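Local structure of Tll1590 protein (Thermosynechococcus elongatus, 6LDQ) at residues 51-54 against 59-62; 9-14 against 95-100; 38-43 against 202-207. The protein belongs to the glycosyltransferases of the GT-B clan and is modelled here as one alpha/beta domain, a largely parallel sheet flanked by helices. All blocks are in the same frame, centred on the assembly; numbering follows the deposited sequence.

How the contacts relate
The three contacts are spread over one mixed sheet and the helices packed on it. Contact 1 lies near an outer edge, on strands 47-52 and 61-63, and contact 2 is deeper, where strand 8-11 faces helix 90-104; their centres are about 10 Å apart. Strands 8-11 and 47-52 are neighbours, and Thr51 OG1 lies 3.0 Å from Val13 O in a probable hydrogen bond. Contact 3 joins helix 32-42 to helix 200-216. Its centre is about 20 Å from that of contact 2, yet Leu10 CD2 meets Leu40 CD1 at 4.1 Å. Leu10 points away from helix 90-104, so strand 8-11 serves both layers. Contacts 1 and 3 do not touch, their nearest atoms being about 7 Å apart.

Contact 1 (51-54 against 59-62); sequences TRKT and PDVI
Lys53 and Asp60 meet through their charged ends, the ammonium of the lysine against one carboxylate oxygen of the aspartate. Lys53 NZ donates to Asp60 OD1 in a salt bridge of 2.5 Å, a short value whose exact length is doubtful. The nitrogen comes from above the carboxylate, 36° out of its plane, and the second oxygen, OD2, stays farther off. The lysine has its CG anti to its own carbonyl carbon (chi1 -83°), and the chain then runs extended, carrying NZ across the gap between backbones whose CA atoms, those of Lys53 and Asp60, are 8.0 Å apart. A lysine suits the place: its long chain covers the distance and its ammonium meets the carboxylate. Asp60 starts in the other direction, since its CB points away from Lys53, but its carboxylate bends back to the lysine. This is a surface salt bridge between the loop ends of two strands near the edge of the sheet, with strand 68-73 between them. Lys53 pairs through its backbone with Leu73 and Asp60 with Arg72, so the salt bridge passes over the end of this middle strand, and the Lys53 side chain also rests on Arg72.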
loop_
_atom_site.group_PDB
_atom_site.type_symbol
_atom_site.label_atom_id
_atom_site.label_comp_id
_atom_site.label_asym_id
_atom_site.label_seq_id
_atom_site.Cartn_x
_atom_site.Cartn_y
_atom_site.Cartn_z
ATOM N N THR A 51 7.205 -2.729 5.639
ATOM C CA THR A 51 6.654 -2.228 6.884
ATOM C C THR A 51 7.818 -1.660 7.689
ATOM O O THR A 51 8.988 -1.783 7.301
ATOM C CB THR A 51 5.873 -3.334 7.637
ATOM O OG1 THR A 51 5.232 -2.781 8.808
ATOM C CG2 THR A 51 6.781 -4.512 8.032
ATOM N N ARG A 52 7.499 -0.977 8.788
ATOM C CA ARG A 52 8.545 -0.407 9.614
ATOM C C ARG A 52 9.112 -1.455 10.565
ATOM O O ARG A 52 8.434 -2.412 10.956
ATOM C CB ARG A 52 8.021 0.800 10.419
ATOM C CG ARG A 52 6.956 0.449 11.466
ATOM C CD ARG A 52 6.435 1.737 12.167
ATOM N NE ARG A 52 7.558 2.603 12.487
ATOM C CZ ARG A 52 8.120 2.659 13.690
ATOM N NH1 ARG A 52 7.614 1.933 14.674
ATOM N NH2 ARG A 52 9.176 3.443 13.909
ATOM N N LYS A 53 10.379 -1.266 10.928
ATOM C CA LYS A 53 10.967 -2.019 12.023
ATOM C C LYS A 53 10.419 -1.526 13.351
ATOM O O LYS A 53 10.229 -0.324 13.548
ATOM C CB LYS A 53 12.478 -1.856 12.032
ATOM C CG LYS A 53 13.212 -2.751 11.109
ATOM C CD LYS A 53 14.686 -2.669 11.419
ATOM C CE LYS A 53 15.468 -3.688 10.613
ATOM N NZ LYS A 53 16.935 -3.411 10.685
ATOM N N THR A 54 10.172 -2.460 14.263
ATOM C CA THR A 54 9.678 -2.125 15.591
ATOM C C THR A 54 10.573 -2.686 16.692
ATOM O O THR A 54 10.203 -2.632 17.871
ATOM C CB THR A 54 8.233 -2.614 15.760
ATOM O OG1 THR A 54 8.183 -4.042 15.673
ATOM C CG2 THR A 54 7.329 -2.026 14.671
ATOM N N PRO A 59 14.708 -8.639 11.823
ATOM C CA PRO A 59 15.385 -8.903 10.549
ATOM C C PRO A 59 14.973 -7.887 9.491
ATOM O O PRO A 59 13.854 -7.363 9.496
ATOM C CB PRO A 59 14.902 -10.307 10.188
ATOM C CG PRO A 59 13.529 -10.357 10.822
ATOM C CD PRO A 59 13.708 -9.669 12.136
ATOM N N ASP A 60 15.901 -7.614 8.569
ATOM C CA ASP A 60 15.662 -6.633 7.512
ATOM C C ASP A 60 14.755 -7.195 6.416
ATOM O O ASP A 60 13.820 -6.528 5.953
ATOM C CB ASP A 60 17.011 -6.186 6.932
ATOM C CG ASP A 60 17.902 -5.519 7.980
ATOM O OD1 ASP A 60 17.547 -4.406 8.432
ATOM O OD2 ASP A 60 18.942 -6.106 8.359
ATOM N N VAL A 61 15.024 -8.415 5.987
ATOM C CA VAL A 61 14.275 -9.055 4.920
ATOM C C VAL A 61 13.809 -10.402 5.436
ATOM O O VAL A 61 14.609 -11.163 5.992
ATOM C CB VAL A 61 15.117 -9.235 3.649
ATOM C CG1 VAL A 61 14.272 -9.869 2.547
ATOM C CG2 VAL A 61 15.680 -7.910 3.193
ATOM N N ILE A 62 12.513 -10.684 5.278
ATOM C CA ILE A 62 11.961 -12.004 5.553
ATOM C C ILE A 62 11.428 -12.554 4.243
ATOM O O ILE A 62 10.419 -12.065 3.722
ATOM C CB ILE A 62 10.862 -11.979 6.617
ATOM C CG1 ILE A 62 11.415 -11.450 7.938
ATOM C CG2 ILE A 62 10.296 -13.385 6.816
ATOM C CD1 ILE A 62 10.456 -11.579 9.087
#

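Contact 2 (9-14 against 95-100)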
loop_
_atom_site.group_PDB
_atom_site.type_symbol
_atom_site.label_atom_id
_atom_site.label_comp_id
_atom_site.label_asym_id
_atom_site.label_seq_id
_atom_site.Cartn_x
_atom_site.Cartn_y
_atom_site.Cartn_z
ATOM N N ALA A 9 5.402 -3.344 -5.241
ATOM C CA ALA A 9 5.626 -3.071 -3.836
ATOM C C ALA A 9 4.282 -2.841 -3.174
ATOM O O ALA A 9 3.469 -2.052 -3.674
ATOM C CB ALA A 9 6.538 -1.855 -3.634
ATOM N N LEU A 10 4.046 -3.551 -2.076
ATOM C CA LEU A 10 2.954 -3.244 -1.162
ATOM C C LEU A 10 3.567 -2.546 0.047
ATOM O O LEU A 10 4.658 -2.912 0.502
ATOM C CB LEU A 10 2.196 -4.506 -0.732
ATOM C CG LEU A 10 1.109 -5.119 -1.642
ATOM C CD1 LEU A 10 1.513 -5.232 -3.094
ATOM C CD2 LEU A 10 0.636 -6.464 -1.092
ATOM N N ILE A 11 2.891 -1.518 0.543
ATOM C CA ILE A 11 3.412 -0.746 1.664
ATOM C C ILE A 11 2.359 -0.694 2.760
ATOM O O ILE A 11 1.216 -0.304 2.503
ATOM C CB ILE A 11 3.804 0.682 1.248
ATOM C CG1 ILE A 11 5.003 0.654 0.311
ATOM C CG2 ILE A 11 4.151 1.517 2.479
ATOM C CD1 ILE A 11 5.235 1.966 -0.366
ATOM N N SER A 12 2.760 -1.086 3.980
ATOM C CA SER A 12 1.981 -1.035 5.208
ATOM C C SER A 12 2.938 -0.587 6.322
ATOM O O SER A 12 3.452 -1.400 7.095
ATOM C CB SER A 12 1.338 -2.377 5.528
ATOM O OG SER A 12 0.526 -2.292 6.681
ATOM N N VAL A 13 3.166 0.728 6.403
ATOM C CA VAL A 13 3.992 1.317 7.461
ATOM C C VAL A 13 3.724 0.619 8.785
ATOM O O VAL A 13 4.643 0.076 9.413
ATOM C CB VAL A 13 3.741 2.824 7.595
ATOM C CG1 VAL A 13 4.696 3.423 8.658
ATOM C CG2 VAL A 13 3.881 3.526 6.249
ATOM N N HIS A 14 2.465 0.609 9.211
ATOM C CA HIS A 14 2.069 -0.196 10.363
ATOM C C HIS A 14 1.713 -1.621 9.929
ATOM O O HIS A 14 2.454 -2.570 10.188
ATOM C CB HIS A 14 0.883 0.447 11.097
ATOM C CG HIS A 14 0.635 -0.128 12.456
ATOM N ND1 HIS A 14 0.094 -1.383 12.646
ATOM C CD2 HIS A 14 0.860 0.375 13.692
ATOM C CE1 HIS A 14 -0.006 -1.625 13.940
ATOM N NE2 HIS A 14 0.450 -0.573 14.597
ATOM N N GLU A 95 12.255 7.905 2.738
ATOM C CA GLU A 95 13.676 7.849 2.388
ATOM C C GLU A 95 14.200 6.415 2.374
ATOM O O GLU A 95 14.978 6.036 1.486
ATOM C CB GLU A 95 14.502 8.694 3.381
ATOM C CG GLU A 95 15.925 8.132 3.639
ATOM C CD GLU A 95 16.760 8.966 4.617
ATOM O OE1 GLU A 95 16.183 9.763 5.386
ATOM O OE2 GLU A 95 17.998 8.813 4.619
ATOM N N ALA A 96 13.823 5.621 3.378
ATOM C CA ALA A 96 14.252 4.230 3.432
ATOM C C ALA A 96 13.708 3.437 2.251
ATOM O O ALA A 96 14.415 2.596 1.671
ATOM C CB ALA A 96 13.797 3.604 4.746
ATOM N N PHE A 97 12.442 3.682 1.890
ATOM C CA PHE A 97 11.839 2.983 0.760
ATOM C C PHE A 97 12.504 3.378 -0.549
ATOM O O PHE A 97 12.682 2.534 -1.445
ATOM C CB PHE A 97 10.333 3.263 0.694
ATOM C CG PHE A 97 9.652 2.628 -0.502
ATOM C CD1 PHE A 97 9.217 1.313 -0.446
ATOM C CD2 PHE A 97 9.475 3.331 -1.690
ATOM C CE1 PHE A 97 8.603 0.712 -1.549
ATOM C CE2 PHE A 97 8.865 2.725 -2.802
ATOM C CZ PHE A 97 8.427 1.430 -2.719
ATOM N N LYS A 98 12.881 4.658 -0.678
ATOM C CA LYS A 98 13.464 5.142 -1.924
ATOM C C LYS A 98 14.778 4.442 -2.264
ATOM O O LYS A 98 15.140 4.392 -3.444
ATOM C CB LYS A 98 13.662 6.654 -1.868
ATOM C CG LYS A 98 12.385 7.440 -2.176
ATOM C CD LYS A 98 12.581 8.939 -2.011
ATOM C CE LYS A 98 13.241 9.569 -3.232
ATOM N NZ LYS A 98 14.725 9.586 -3.100
ATOM N N ALA A 99 15.480 3.871 -1.275
ATOM C CA ALA A 99 16.657 3.061 -1.593
ATOM C C ALA A 99 16.281 1.775 -2.325
ATOM O O ALA A 99 17.045 1.310 -3.179
ATOM C CB ALA A 99 17.445 2.719 -0.326
ATOM N N TYR A 100 15.128 1.178 -1.997
ATOM C CA TYR A 100 14.654 0.002 -2.733
ATOM C C TYR A 100 14.040 0.381 -4.071
ATOM O O TYR A 100 14.292 -0.289 -5.085
ATOM C CB TYR A 100 13.644 -0.785 -1.893
ATOM C CG TYR A 100 14.287 -1.650 -0.842
ATOM C CD1 TYR A 100 14.623 -1.132 0.417
ATOM C CD2 TYR A 100 14.572 -2.983 -1.097
ATOM C CE1 TYR A 100 15.230 -1.920 1.382
ATOM C CE2 TYR A 100 15.181 -3.778 -0.134
ATOM C CZ TYR A 100 15.504 -3.246 1.099
ATOM O OH TYR A 100 16.097 -4.064 2.033
#
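Ala9 and Ile11, alternate residues of strand 8-11, both direct their side chains at helix 90-104, where Phe97 points back with its CA 9.3 Å from the CA of Ile11. Everything that touches across this gap converges on one aromatic ring. Phe97 holds its CG anti to the backbone N (chi1 177°), which swings the ring out from the helix to the strand. Ile11 approaches over a face: its CD1 lies 4.0 Å from the centroid of the Phe97 ring and 19° off the ring normal, a CH-pi contact displaced toward the rim, where Ile11 CD1 is 3.8 Å from Phe97 CE1. The methyl reaches this position because CG1 is anti to the carbonyl carbon of Ile11 and the chain continues extended. Ala9 meets the same ring at its edge and in its plane, with Ala9 CB 3.9 Å from Phe97 CZ. Each residue type suits its place: a short methyl fits at the rim, where the ring already comes close to the strand, whereas the longer isoleucine arm can lie over the face. Phe50, on strand 47-52, adds an edge-to-face partner for Phe97, and Leu73, Ile109 and Leu123 also touch the ring. Leu10, between the two contacting residues, turns to the other layer and packs on helix 32-42, the alternation expected of a strand covered by helices on both sides, as in Rossmann-like domains. No hydrogen bond crosses between strand and helix. The polar backbone of the strand is instead engaged within the sheet, Leu10 bonding to strand 47-52 and Ala9 and Ile11 to strand 108-112, so between these two segments the contact rests on dispersion and a CH-pi interaction.

Contact 3 (38-43 against 202-207)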
loop_
_atom_site.group_PDB
_atom_site.type_symbol
_atom_site.label_atom_id
_atom_site.label_comp_id
_atom_site.label_asym_id
_atom_site.label_seq_id
_atom_site.Cartn_x
_atom_site.Cartn_y
_atom_site.Cartn_z
ATOM N N GLU A 38 1.442 -12.559 -0.275
ATOM C CA GLU A 38 1.723 -13.986 -0.420
ATOM C C GLU A 38 0.739 -14.657 -1.375
ATOM O O GLU A 38 1.137 -15.472 -2.219
ATOM C CB GLU A 38 1.687 -14.669 0.945
ATOM C CG GLU A 38 3.008 -14.566 1.720
ATOM C CD GLU A 38 2.809 -14.512 3.222
ATOM O OE1 GLU A 38 1.725 -14.925 3.687
ATOM O OE2 GLU A 38 3.745 -14.069 3.939
ATOM N N ALA A 39 -0.552 -14.339 -1.259
ATOM C CA ALA A 39 -1.503 -14.882 -2.226
ATOM C C ALA A 39 -1.238 -14.314 -3.615
ATOM O O ALA A 39 -1.297 -15.042 -4.613
ATOM C CB ALA A 39 -2.940 -14.598 -1.773
ATOM N N LEU A 40 -0.892 -13.027 -3.700
ATOM C CA LEU A 40 -0.554 -12.444 -4.999
ATOM C C LEU A 40 0.602 -13.193 -5.653
ATOM O O LEU A 40 0.546 -13.532 -6.841
ATOM C CB LEU A 40 -0.200 -10.969 -4.838
ATOM C CG LEU A 40 -1.370 -9.991 -4.698
ATOM C CD1 LEU A 40 -0.862 -8.646 -4.215
ATOM C CD2 LEU A 40 -2.092 -9.857 -6.027
ATOM N N ALA A 41 1.662 -13.460 -4.883
ATOM C CA ALA A 41 2.839 -14.139 -5.423
ATOM C C ALA A 41 2.528 -15.569 -5.837
ATOM O O ALA A 41 3.091 -16.062 -6.825
ATOM C CB ALA A 41 3.967 -14.127 -4.403
ATOM N N ALA A 42 1.642 -16.242 -5.100
ATOM C CA ALA A 42 1.126 -17.543 -5.524
ATOM C C ALA A 42 0.543 -17.490 -6.931
ATOM O O ALA A 42 0.711 -18.432 -7.716
ATOM C CB ALA A 42 0.072 -18.035 -4.527
ATOM N N ALA A 43 -0.159 -16.405 -7.265
ATOM C CA ALA A 43 -0.665 -16.190 -8.615
ATOM C C ALA A 43 0.404 -15.702 -9.589
ATOM O O ALA A 43 0.087 -15.478 -10.761
ATOM C CB ALA A 43 -1.832 -15.191 -8.598
ATOM N N ALA A 202 -8.945 -15.577 -3.300
ATOM C CA ALA A 202 -9.963 -14.827 -4.035
ATOM C C ALA A 202 -9.602 -13.351 -4.110
ATOM O O ALA A 202 -9.659 -12.738 -5.181
ATOM C CB ALA A 202 -11.346 -14.999 -3.396
ATOM N N ILE A 203 -9.222 -12.765 -2.970
ATOM C CA ILE A 203 -8.885 -11.347 -2.937
ATOM C C ILE A 203 -7.761 -11.037 -3.921
ATOM O O ILE A 203 -7.849 -10.097 -4.722
ATOM C CB ILE A 203 -8.518 -10.926 -1.503
ATOM C CG1 ILE A 203 -9.787 -10.832 -0.639
ATOM C CG2 ILE A 203 -7.749 -9.618 -1.528
ATOM C CD1 ILE A 203 -9.571 -11.166 0.821
ATOM N N ALA A 204 -6.706 -11.849 -3.896
ATOM C CA ALA A 204 -5.555 -11.614 -4.758
ATOM C C ALA A 204 -5.934 -11.684 -6.231
ATOM O O ALA A 204 -5.414 -10.919 -7.050
ATOM C CB ALA A 204 -4.453 -12.623 -4.424
ATOM N N LEU A 205 -6.837 -12.601 -6.588
ATOM C CA LEU A 205 -7.286 -12.684 -7.973
ATOM C C LEU A 205 -8.000 -11.411 -8.399
ATOM O O LEU A 205 -7.801 -10.920 -9.517
ATOM C CB LEU A 205 -8.210 -13.886 -8.157
ATOM C CG LEU A 205 -7.545 -15.266 -8.074
ATOM C CD1 LEU A 205 -8.609 -16.333 -8.271
ATOM C CD2 LEU A 205 -6.378 -15.405 -9.084
ATOM N N GLN A 206 -8.852 -10.870 -7.530
ATOM C CA GLN A 206 -9.519 -9.612 -7.865
ATOM C C GLN A 206 -8.521 -8.456 -7.911
ATOM O O GLN A 206 -8.583 -7.608 -8.809
ATOM C CB GLN A 206 -10.645 -9.338 -6.862
ATOM C CG GLN A 206 -11.856 -10.270 -7.047
ATOM C CD GLN A 206 -12.625 -9.938 -8.303
ATOM O OE1 GLN A 206 -12.453 -8.864 -8.882
ATOM N NE2 GLN A 206 -13.457 -10.871 -8.756
ATOM N N MET A 207 -7.584 -8.414 -6.963
ATOM C CA MET A 207 -6.556 -7.371 -6.982
ATOM C C MET A 207 -5.664 -7.495 -8.215
ATOM O O MET A 207 -5.394 -6.500 -8.907
ATOM C CB MET A 207 -5.715 -7.441 -5.710
ATOM C CG MET A 207 -5.218 -6.088 -5.241
ATOM S SD MET A 207 -6.552 -5.069 -4.567
ATOM C CE MET A 207 -6.788 -5.881 -2.989
#
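Met207 N donates a 2.8 Å hydrogen bond to Ile203 O, a regular turn of helix 200-216, and on that turn Met207 and Ala204 both direct their CB atoms at helix 32-42. The short helical segments 38-42 and 202-207 cross at -68°, their axes approaching to 8.4 Å. Ala204 stands at the crossing, its CA 5.1 Å from the CA of Leu40, a closeness that a methyl side chain permits. The methyl fits between two residues of the opposing helix. On one of them the contact is methyl against methyl, with Ala204 CB 3.6 Å from Ala39 CB. Alongside, Ala204 CB is also 3.7 Å from the backbone atom Leu40 N, so it lies against the helix backbone as well as its side chains. With its CG anti to the carbonyl carbon (chi1 -79°), Leu40 sends the CD2 branch to the second helix, where Leu40 CD2 is 4.0 Å from Ala204 CB and 3.6 Å from Ala204 O; the latter is a packing approach to a carbonyl oxygen, not a hydrogen bond. The same CD2 of Leu40 lies 4.4 Å from Met207 CB. The rest of the methionine leads away, and the residue also packs on Tyr32 and Leu36, nearer the N-terminal end of helix 32-42. Trp200 touches Ala39, and Tyr211 touches Leu40, so helix 200-216 meets helix 32-42 over several turns. No hydrogen bond or salt bridge joins the two segments. The chemistry is therefore that of a close, apolar helix crossing: alanines let the backbones approach, the branched leucine packs beside them, and Met207 adds its CB at the margin.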